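Long-range contacts in glucoamylase (Thermoanaerobacterium thermosaccharolyticum, PDB 1LF6), which hydrolyses terminal alpha-1,4-linked glucose units one after another from the non-reducing ends of glucan chains, releasing beta-D-glucose: residues A22-D30 with S200-D208; E397-S405 with S416-F424. All blocks are in the same frame, centred on the assembly; numbering follows the deposited sequence.

Overall arrangement
Interactions 1 and 2 lie on opposite sides of the centre of the chain, in its two family regions: residues 22-30 with 200-208 in the N-terminal beta-sandwich, residues 397-405 with 416-424 in the helical glycoside hydrolase family 15 part. Their centres are 51 Å apart and their nearest atoms about 29 Å, without touching. Interaction 1 joins segments 170 residues apart, with just over half of the residues between them in strands, and closes before interaction 2 opens; interaction 2 bridges two successive helices across a short connection. Interaction 1 lies far from the probable catalytic residues; in interaction 2 the side chain of Gln398 is about 10 Å from that of Glu438, probably the proton donor of the active site.

Interaction 1 (A22-D30 with S200-D208); sequences AVNGPGEED and SIGYYKVND
The ring of Tyr203 lies under the loop 22-30, with Gly25 CA over the centre of one face in a CH-pi contact, 3.4 Å from the ring centroid. Around it, Val23 O lies at the ring edge and Ala22 CB is 3.5 Å from Tyr203 CE2. With CG beside its backbone N (chi1 -68°), the tyrosine turns its ring beneath this bend, which includes a cis peptide before Pro26. A water accepts from Tyr203 OH and donates to Ala22 O, while the same hydroxyl pairs with the backbone N of Arg227. With Tyr203 cut back to an alanine, Gly25 is likely to lose its aromatic floor, and the water and Arg227 N their hydroxyl partner. Farther along the loop, Glu28 N donates to Tyr204 O at 3.0 Å. Glu28 OE2 also forms a salt bridge with Lys205 NZ at 3.0 Å, the ammonium lying above the carboxylate plane. The Tyr204 ring sits between Lys205 CG over one face and the Asp30 carboxylate toward the rim of the other, and His158 binds Asp30 OD2. Asn207 meets the loop directly: ND2 donates to Val23 O at 2.6 Å, bent to 134°, while OD1 takes the N-H of Tyr203 at 2.8 Å and so sets the amide. This joins the loop to the end of strand 198-203, where Tyr203 O accepts from the backbone N of both Val206 and Asn207. The arrangement is a loop packed over the turn that follows an outermost strand of an antiparallel sheet, in the beta-sandwich N-terminal domain of prokaryotic glucoamylases.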
loop_
_atom_site.group_PDB
_atom_site.type_symbol
_atom_site.label_atom_id
_atom_site.label_comp_id
_atom_site.label_asym_id
_atom_site.label_seq_id
_atom_site.Cartn_x
_atom_site.Cartn_y
_atom_site.Cartn_z
ATOM N N ALA A 22 -30.575 -20.275 1.902
ATOM C CA ALA A 22 -30.895 -19.007 2.546
ATOM C C ALA A 22 -32.065 -18.377 1.790
ATOM O O ALA A 22 -32.273 -18.660 0.608
ATOM C CB ALA A 22 -29.680 -18.086 2.513
ATOM N N VAL A 23 -32.825 -17.523 2.468
ATOM C CA VAL A 23 -33.980 -16.884 1.851
ATOM C C VAL A 23 -33.899 -15.361 1.816
ATOM O O VAL A 23 -33.152 -14.746 2.575
ATOM C CB VAL A 23 -35.280 -17.276 2.587
ATOM C CG1 VAL A 23 -35.529 -18.767 2.450
ATOM C CG2 VAL A 23 -35.174 -16.896 4.054
ATOM N N ASN A 24 -34.685 -14.765 0.924
ATOM C CA ASN A 24 -34.754 -13.313 0.775
ATOM C C ASN A 24 -33.425 -12.660 0.415
ATOM O O ASN A 24 -33.033 -11.663 1.021
ATOM C CB ASN A 24 -35.299 -12.682 2.059
ATOM C CG ASN A 24 -36.635 -13.263 2.468
ATOM O OD1 ASN A 24 -37.589 -13.279 1.681
ATOM N ND2 ASN A 24 -36.720 -13.740 3.706
ATOM N N GLY A 25 -32.738 -13.223 -0.572
ATOM C CA GLY A 25 -31.473 -12.660 -1.002
ATOM C C GLY A 25 -31.721 -11.474 -1.912
ATOM O O GLY A 25 -32.861 -11.032 -2.042
ATOM N N PRO A 26 -30.679 -10.933 -2.562
ATOM C CA PRO A 26 -29.284 -11.376 -2.490
ATOM C C PRO A 26 -28.527 -10.681 -1.357
ATOM O O PRO A 26 -27.315 -10.819 -1.232
ATOM C CB PRO A 26 -28.747 -10.983 -3.856
ATOM C CG PRO A 26 -29.406 -9.653 -4.061
ATOM C CD PRO A 26 -30.843 -9.908 -3.611
ATOM N N GLY A 27 -29.256 -9.935 -0.536
ATOM C CA GLY A 27 -28.632 -9.227 0.560
ATOM C C GLY A 27 -28.292 -7.804 0.158
ATOM O O GLY A 27 -28.297 -7.463 -1.026
ATOM N N GLU A 28 -27.984 -6.977 1.149
ATOM C CA GLU A 28 -27.642 -5.583 0.917
ATOM C C GLU A 28 -26.186 -5.445 0.465
ATOM O O GLU A 28 -25.384 -6.360 0.651
ATOM C CB GLU A 28 -27.877 -4.789 2.198
ATOM C CG GLU A 28 -27.919 -3.293 2.009
ATOM C CD GLU A 28 -28.343 -2.581 3.273
ATOM O OE1 GLU A 28 -29.399 -2.948 3.836
ATOM O OE2 GLU A 28 -27.623 -1.656 3.704
ATOM N N GLU A 29 -25.852 -4.302 -0.128
ATOM C CA GLU A 29 -24.537 -4.012 -0.655
ATOM C C GLU A 29 -23.621 -3.699 0.541
ATOM O O GLU A 29 -24.070 -3.425 1.640
ATOM C CB GLU A 29 -24.578 -2.812 -1.593
ATOM C CG GLU A 29 -25.250 -3.085 -2.933
ATOM C CD GLU A 29 -25.275 -1.865 -3.835
ATOM O OE1 GLU A 29 -25.762 -1.975 -4.980
ATOM O OE2 GLU A 29 -24.794 -0.800 -3.388
ATOM N N ASP A 30 -22.404 -3.961 0.235
ATOM C CA ASP A 30 -21.325 -3.993 1.255
ATOM C C ASP A 30 -20.264 -3.007 0.795
ATOM O O ASP A 30 -20.374 -2.368 -0.285
ATOM C CB ASP A 30 -20.866 -5.422 1.385
ATOM C CG ASP A 30 -20.133 -5.853 2.600
ATOM O OD1 ASP A 30 -20.025 -5.211 3.654
ATOM O OD2 ASP A 30 -19.650 -7.036 2.568
ATOM N N SER A 200 -23.863 -21.476 9.107
ATOM C CA SER A 200 -24.964 -20.822 8.408
ATOM C C SER A 200 -24.449 -19.792 7.408
ATOM O O SER A 200 -23.620 -18.941 7.738
ATOM C CB SER A 200 -25.902 -20.136 9.404
ATOM O OG SER A 200 -27.011 -19.559 8.737
ATOM N N ILE A 201 -24.947 -19.879 6.182
ATOM C CA ILE A 201 -24.564 -18.954 5.127
ATOM C C ILE A 201 -25.783 -18.092 4.820
ATOM O O ILE A 201 -26.731 -18.547 4.174
ATOM C CB ILE A 201 -24.133 -19.719 3.865
ATOM C CG1 ILE A 201 -23.017 -20.704 4.227
ATOM C CG2 ILE A 201 -23.658 -18.742 2.795
ATOM C CD1 ILE A 201 -22.640 -21.652 3.118
ATOM N N GLY A 202 -25.763 -16.851 5.299
ATOM C CA GLY A 202 -26.888 -15.960 5.080
ATOM C C GLY A 202 -26.569 -14.714 4.274
ATOM O O GLY A 202 -25.422 -14.474 3.905
ATOM N N TYR A 203 -27.599 -13.919 4.005
ATOM C CA TYR A 203 -27.453 -12.692 3.236
ATOM C C TYR A 203 -27.182 -11.488 4.124
ATOM O O TYR A 203 -27.842 -11.298 5.146
ATOM C CB TYR A 203 -28.709 -12.465 2.398
ATOM C CG TYR A 203 -28.855 -13.494 1.307
ATOM C CD1 TYR A 203 -27.935 -13.555 0.262
ATOM C CD2 TYR A 203 -29.888 -14.432 1.334
ATOM C CE1 TYR A 203 -28.034 -14.521 -0.727
ATOM C CE2 TYR A 203 -29.995 -15.406 0.345
ATOM C CZ TYR A 203 -29.064 -15.445 -0.680
ATOM O OH TYR A 203 -29.145 -16.409 -1.654
ATOM N N TYR A 204 -26.204 -10.680 3.720
ATOM C CA TYR A 204 -25.798 -9.494 4.471
ATOM C C TYR A 204 -26.959 -8.568 4.830
ATOM O O TYR A 204 -27.702 -8.116 3.959
ATOM C CB TYR A 204 -24.734 -8.720 3.679
ATOM C CG TYR A 204 -24.196 -7.497 4.390
ATOM C CD1 TYR A 204 -23.743 -7.575 5.705
ATOM C CD2 TYR A 204 -24.134 -6.262 3.744
ATOM C CE1 TYR A 204 -23.241 -6.455 6.364
ATOM C CE2 TYR A 204 -23.633 -5.133 4.393
ATOM C CZ TYR A 204 -23.189 -5.239 5.705
ATOM O OH TYR A 204 -22.696 -4.132 6.356
ATOM N N LYS A 205 -27.090 -8.290 6.126
ATOM C CA LYS A 205 -28.138 -7.424 6.664
ATOM C C LYS A 205 -29.554 -7.970 6.501
ATOM O O LYS A 205 -30.532 -7.243 6.678
ATOM C CB LYS A 205 -28.050 -6.025 6.044
ATOM C CG LYS A 205 -26.881 -5.205 6.563
ATOM C CD LYS A 205 -26.873 -3.799 5.984
ATOM C CE LYS A 205 -25.720 -2.983 6.549
ATOM N NZ LYS A 205 -25.653 -1.612 5.965
ATOM N N VAL A 206 -29.663 -9.253 6.172
ATOM C CA VAL A 206 -30.966 -9.888 6.007
ATOM C C VAL A 206 -31.106 -11.015 7.025
ATOM O O VAL A 206 -31.874 -10.907 7.981
ATOM C CB VAL A 206 -31.136 -10.466 4.588
ATOM C CG1 VAL A 206 -32.526 -11.066 4.437
ATOM C CG2 VAL A 206 -30.916 -9.375 3.554
ATOM N N ASN A 207 -30.360 -12.093 6.813
ATOM C CA ASN A 207 -30.385 -13.230 7.723
ATOM C C ASN A 207 -28.983 -13.786 7.949
ATOM O O ASN A 207 -28.798 -14.993 8.110
ATOM C CB ASN A 207 -31.305 -14.332 7.189
ATOM C CG ASN A 207 -31.077 -14.626 5.721
ATOM O OD1 ASN A 207 -29.938 -14.767 5.270
ATOM N ND2 ASN A 207 -32.164 -14.733 4.968
ATOM N N ASP A 208 -27.999 -12.894 7.956
ATOM C CA ASP A 208 -26.612 -13.278 8.179
ATOM C C ASP A 208 -26.399 -13.537 9.668
ATOM O O ASP A 208 -27.230 -13.166 10.498
ATOM C CB ASP A 208 -25.669 -12.169 7.707
ATOM C CG ASP A 208 -26.028 -10.814 8.286
ATOM O OD1 ASP A 208 -25.131 -10.150 8.836
ATOM O OD2 ASP A 208 -27.206 -10.414 8.182
HETATM O O HOH W 1 -29.976 -19.256 -1.211
#

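Interaction 2 (E397-S405 with S416-F424); sequences EQADPIILS and SLVKPLADF
Gln398 meets both Leu421 and Phe424 near one end of the contact. Its chain is bent at chi2 (-55°), which lets OE1 touch Leu421 CD2. The same OE1 lies 3.5 Å from Phe424 CD1. Gln398 CD is at the ring edge, the amide plane turned 75° from that of the ring. The amide's NE2 is held by Ile378 O and Gln394 O, beyond the two segments. Pro401 follows, its CG only 3.4 Å from Leu421 CD1, a tight pair whose methyl also touches Gln398 O. Ile402 reaches farther: CD1 slides past Leu421 CB at 3.9 Å toward Ala422, while CG2 turns to Val418 CG1 at 4.1 Å. The Ser405 hydroxyl bonds back to Pro401 O (2.9 Å), which also accepts from Ser405 N on the opposite face of its carbonyl plane. The same OG packs against Leu417 CD1, and Ser405 CB against Val418 CG2. No hydrogen bond crosses between 397-405 and 416-424; the axes of these segments come within 9.2 Å, at 145° between their N-to-C directions. Helix 358-375 adjoins Pro401 and Leu417; helix 445-464 adjoins Ile402 and Val418. Near-antiparallel packing of consecutive helices is characteristic of the family 15 (alpha/alpha) barrel, a toroid of six helical hairpins.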
loop_
_atom_site.group_PDB
_atom_site.type_symbol
_atom_site.label_atom_id
_atom_site.label_comp_id
_atom_site.label_asym_id
_atom_site.label_seq_id
_atom_site.Cartn_x
_atom_site.Cartn_y
_atom_site.Cartn_z
ATOM N N GLU A 397 7.469 10.041 -15.019
ATOM C CA GLU A 397 7.382 8.586 -15.094
ATOM C C GLU A 397 8.130 7.988 -16.296
ATOM O O GLU A 397 8.432 6.795 -16.309
ATOM C CB GLU A 397 5.916 8.133 -15.081
ATOM C CG GLU A 397 5.256 8.277 -13.703
ATOM C CD GLU A 397 4.022 7.409 -13.538
ATOM O OE1 GLU A 397 3.897 6.743 -12.485
ATOM O OE2 GLU A 397 3.172 7.386 -14.454
ATOM N N GLN A 398 8.433 8.813 -17.297
ATOM C CA GLN A 398 9.175 8.342 -18.462
ATOM C C GLN A 398 10.661 8.370 -18.114
ATOM O O GLN A 398 11.457 7.571 -18.620
ATOM C CB GLN A 398 8.949 9.259 -19.672
ATOM C CG GLN A 398 7.497 9.589 -19.973
ATOM C CD GLN A 398 6.636 8.355 -20.146
ATOM O OE1 GLN A 398 7.014 7.405 -20.840
ATOM N NE2 GLN A 398 5.461 8.365 -19.520
ATOM N N ALA A 399 11.022 9.301 -17.237
ATOM C CA ALA A 399 12.408 9.502 -16.825
ATOM C C ALA A 399 12.950 8.566 -15.750
ATOM O O ALA A 399 14.088 8.099 -15.848
ATOM C CB ALA A 399 12.592 10.950 -16.370
ATOM N N ASP A 400 12.144 8.294 -14.728
ATOM C CA ASP A 400 12.585 7.451 -13.623
ATOM C C ASP A 400 13.167 6.099 -14.005
ATOM O O ASP A 400 14.185 5.690 -13.462
ATOM C CB ASP A 400 11.452 7.282 -12.602
ATOM C CG ASP A 400 11.159 8.579 -11.853
ATOM O OD1 ASP A 400 12.056 9.449 -11.823
ATOM O OD2 ASP A 400 10.055 8.722 -11.291
ATOM N N PRO A 401 12.524 5.379 -14.933
ATOM C CA PRO A 401 13.108 4.085 -15.288
ATOM C C PRO A 401 14.509 4.232 -15.893
ATOM O O PRO A 401 15.347 3.337 -15.752
ATOM C CB PRO A 401 12.081 3.487 -16.253
ATOM C CG PRO A 401 11.283 4.678 -16.726
ATOM C CD PRO A 401 11.180 5.534 -15.513
ATOM N N ILE A 402 14.766 5.363 -16.550
ATOM C CA ILE A 402 16.082 5.599 -17.138
ATOM C C ILE A 402 17.087 5.830 -16.018
ATOM O O ILE A 402 18.194 5.299 -16.048
ATOM C CB ILE A 402 16.118 6.856 -18.044
ATOM C CG1 ILE A 402 15.129 6.721 -19.201
ATOM C CG2 ILE A 402 17.540 7.054 -18.572
ATOM C CD1 ILE A 402 15.024 7.980 -20.057
ATOM N N ILE A 403 16.692 6.635 -15.037
ATOM C CA ILE A 403 17.556 6.943 -13.907
ATOM C C ILE A 403 17.894 5.660 -13.146
ATOM O O ILE A 403 19.028 5.477 -12.706
ATOM C CB ILE A 403 16.880 7.964 -12.955
ATOM C CG1 ILE A 403 16.563 9.252 -13.732
ATOM C CG2 ILE A 403 17.796 8.279 -11.771
ATOM C CD1 ILE A 403 15.776 10.272 -12.940
ATOM N N LEU A 404 16.911 4.773 -13.007
ATOM C CA LEU A 404 17.114 3.506 -12.312
ATOM C C LEU A 404 18.065 2.611 -13.124
ATOM O O LEU A 404 18.913 1.932 -12.562
ATOM C CB LEU A 404 15.772 2.791 -12.110
ATOM C CG LEU A 404 15.782 1.476 -11.320
ATOM C CD1 LEU A 404 16.375 1.690 -9.949
ATOM C CD2 LEU A 404 14.351 0.942 -11.204
ATOM N N SER A 405 17.913 2.613 -14.445
ATOM C CA SER A 405 18.774 1.816 -15.304
ATOM C C SER A 405 20.223 2.238 -15.083
ATOM O O SER A 405 21.137 1.411 -15.071
ATOM C CB SER A 405 18.396 2.013 -16.773
ATOM O OG SER A 405 17.150 1.407 -17.058
ATOM N N SER A 416 16.033 -1.380 -25.547
ATOM C CA SER A 416 14.643 -1.662 -25.206
ATOM C C SER A 416 13.985 -0.720 -24.198
ATOM O O SER A 416 12.756 -0.635 -24.148
ATOM C CB SER A 416 14.521 -3.099 -24.692
ATOM O OG SER A 416 15.220 -3.264 -23.468
ATOM N N LEU A 417 14.786 -0.006 -23.411
ATOM C CA LEU A 417 14.231 0.878 -22.388
ATOM C C LEU A 417 14.664 2.343 -22.463
ATOM O O LEU A 417 13.835 3.242 -22.624
ATOM C CB LEU A 417 14.580 0.319 -21.004
ATOM C CG LEU A 417 13.998 0.921 -19.717
ATOM C CD1 LEU A 417 14.505 2.345 -19.492
ATOM C CD2 LEU A 417 12.487 0.890 -19.802
ATOM N N VAL A 418 15.964 2.575 -22.344
ATOM C CA VAL A 418 16.513 3.924 -22.346
ATOM C C VAL A 418 16.250 4.753 -23.593
ATOM O O VAL A 418 15.669 5.837 -23.503
ATOM C CB VAL A 418 18.033 3.890 -22.068
ATOM C CG1 VAL A 418 18.602 5.299 -22.074
ATOM C CG2 VAL A 418 18.293 3.206 -20.718
ATOM N N LYS A 419 16.666 4.256 -24.753
ATOM C CA LYS A 419 16.475 5.006 -25.990
ATOM C C LYS A 419 15.011 5.327 -26.298
ATOM O O LYS A 419 14.677 6.472 -26.591
ATOM C CB LYS A 419 17.125 4.265 -27.167
ATOM C CG LYS A 419 16.974 4.963 -28.507
ATOM C CD LYS A 419 18.104 4.565 -29.458
ATOM C CE LYS A 419 17.765 4.904 -30.899
ATOM N NZ LYS A 419 17.296 6.305 -31.066
ATOM N N PRO A 420 14.116 4.329 -26.240
ATOM C CA PRO A 420 12.721 4.680 -26.538
ATOM C C PRO A 420 12.120 5.728 -25.590
ATOM O O PRO A 420 11.386 6.618 -26.025
ATOM C CB PRO A 420 11.996 3.331 -26.478
ATOM C CG PRO A 420 12.898 2.473 -25.622
ATOM C CD PRO A 420 14.277 2.879 -26.053
ATOM N N LEU A 421 12.438 5.636 -24.302
ATOM C CA LEU A 421 11.909 6.599 -23.338
ATOM C C LEU A 421 12.554 7.967 -23.507
ATOM O O LEU A 421 11.876 8.991 -23.419
ATOM C CB LEU A 421 12.106 6.097 -21.904
ATOM C CG LEU A 421 11.240 4.905 -21.495
ATOM C CD1 LEU A 421 11.563 4.516 -20.063
ATOM C CD2 LEU A 421 9.752 5.266 -21.636
ATOM N N ALA A 422 13.863 7.984 -23.749
ATOM C CA ALA A 422 14.572 9.239 -23.937
ATOM C C ALA A 422 14.034 9.952 -25.174
ATOM O O ALA A 422 13.804 11.164 -25.150
ATOM C CB ALA A 422 16.073 8.986 -24.083
ATOM N N ASP A 423 13.834 9.198 -26.252
ATOM C CA ASP A 423 13.318 9.768 -27.494
ATOM C C ASP A 423 11.887 10.257 -27.307
ATOM O O ASP A 423 11.485 11.259 -27.892
ATOM C CB ASP A 423 13.355 8.738 -28.629
ATOM C CG ASP A 423 14.777 8.373 -29.047
ATOM O OD1 ASP A 423 15.688 9.211 -28.876
ATOM O OD2 ASP A 423 14.972 7.255 -29.562
ATOM N N PHE A 424 11.118 9.545 -26.490
ATOM C CA PHE A 424 9.738 9.936 -26.239
ATOM C C PHE A 424 9.703 11.256 -25.462
ATOM O O PHE A 424 8.922 12.154 -25.781
ATOM C CB PHE A 424 9.013 8.839 -25.456
ATOM C CG PHE A 424 7.568 9.139 -25.190
ATOM C CD1 PHE A 424 7.081 9.165 -23.886
ATOM C CD2 PHE A 424 6.693 9.404 -26.237
ATOM C CE1 PHE A 424 5.742 9.452 -23.633
ATOM C CE2 PHE A 424 5.354 9.691 -25.993
ATOM C CZ PHE A 424 4.878 9.715 -24.688
#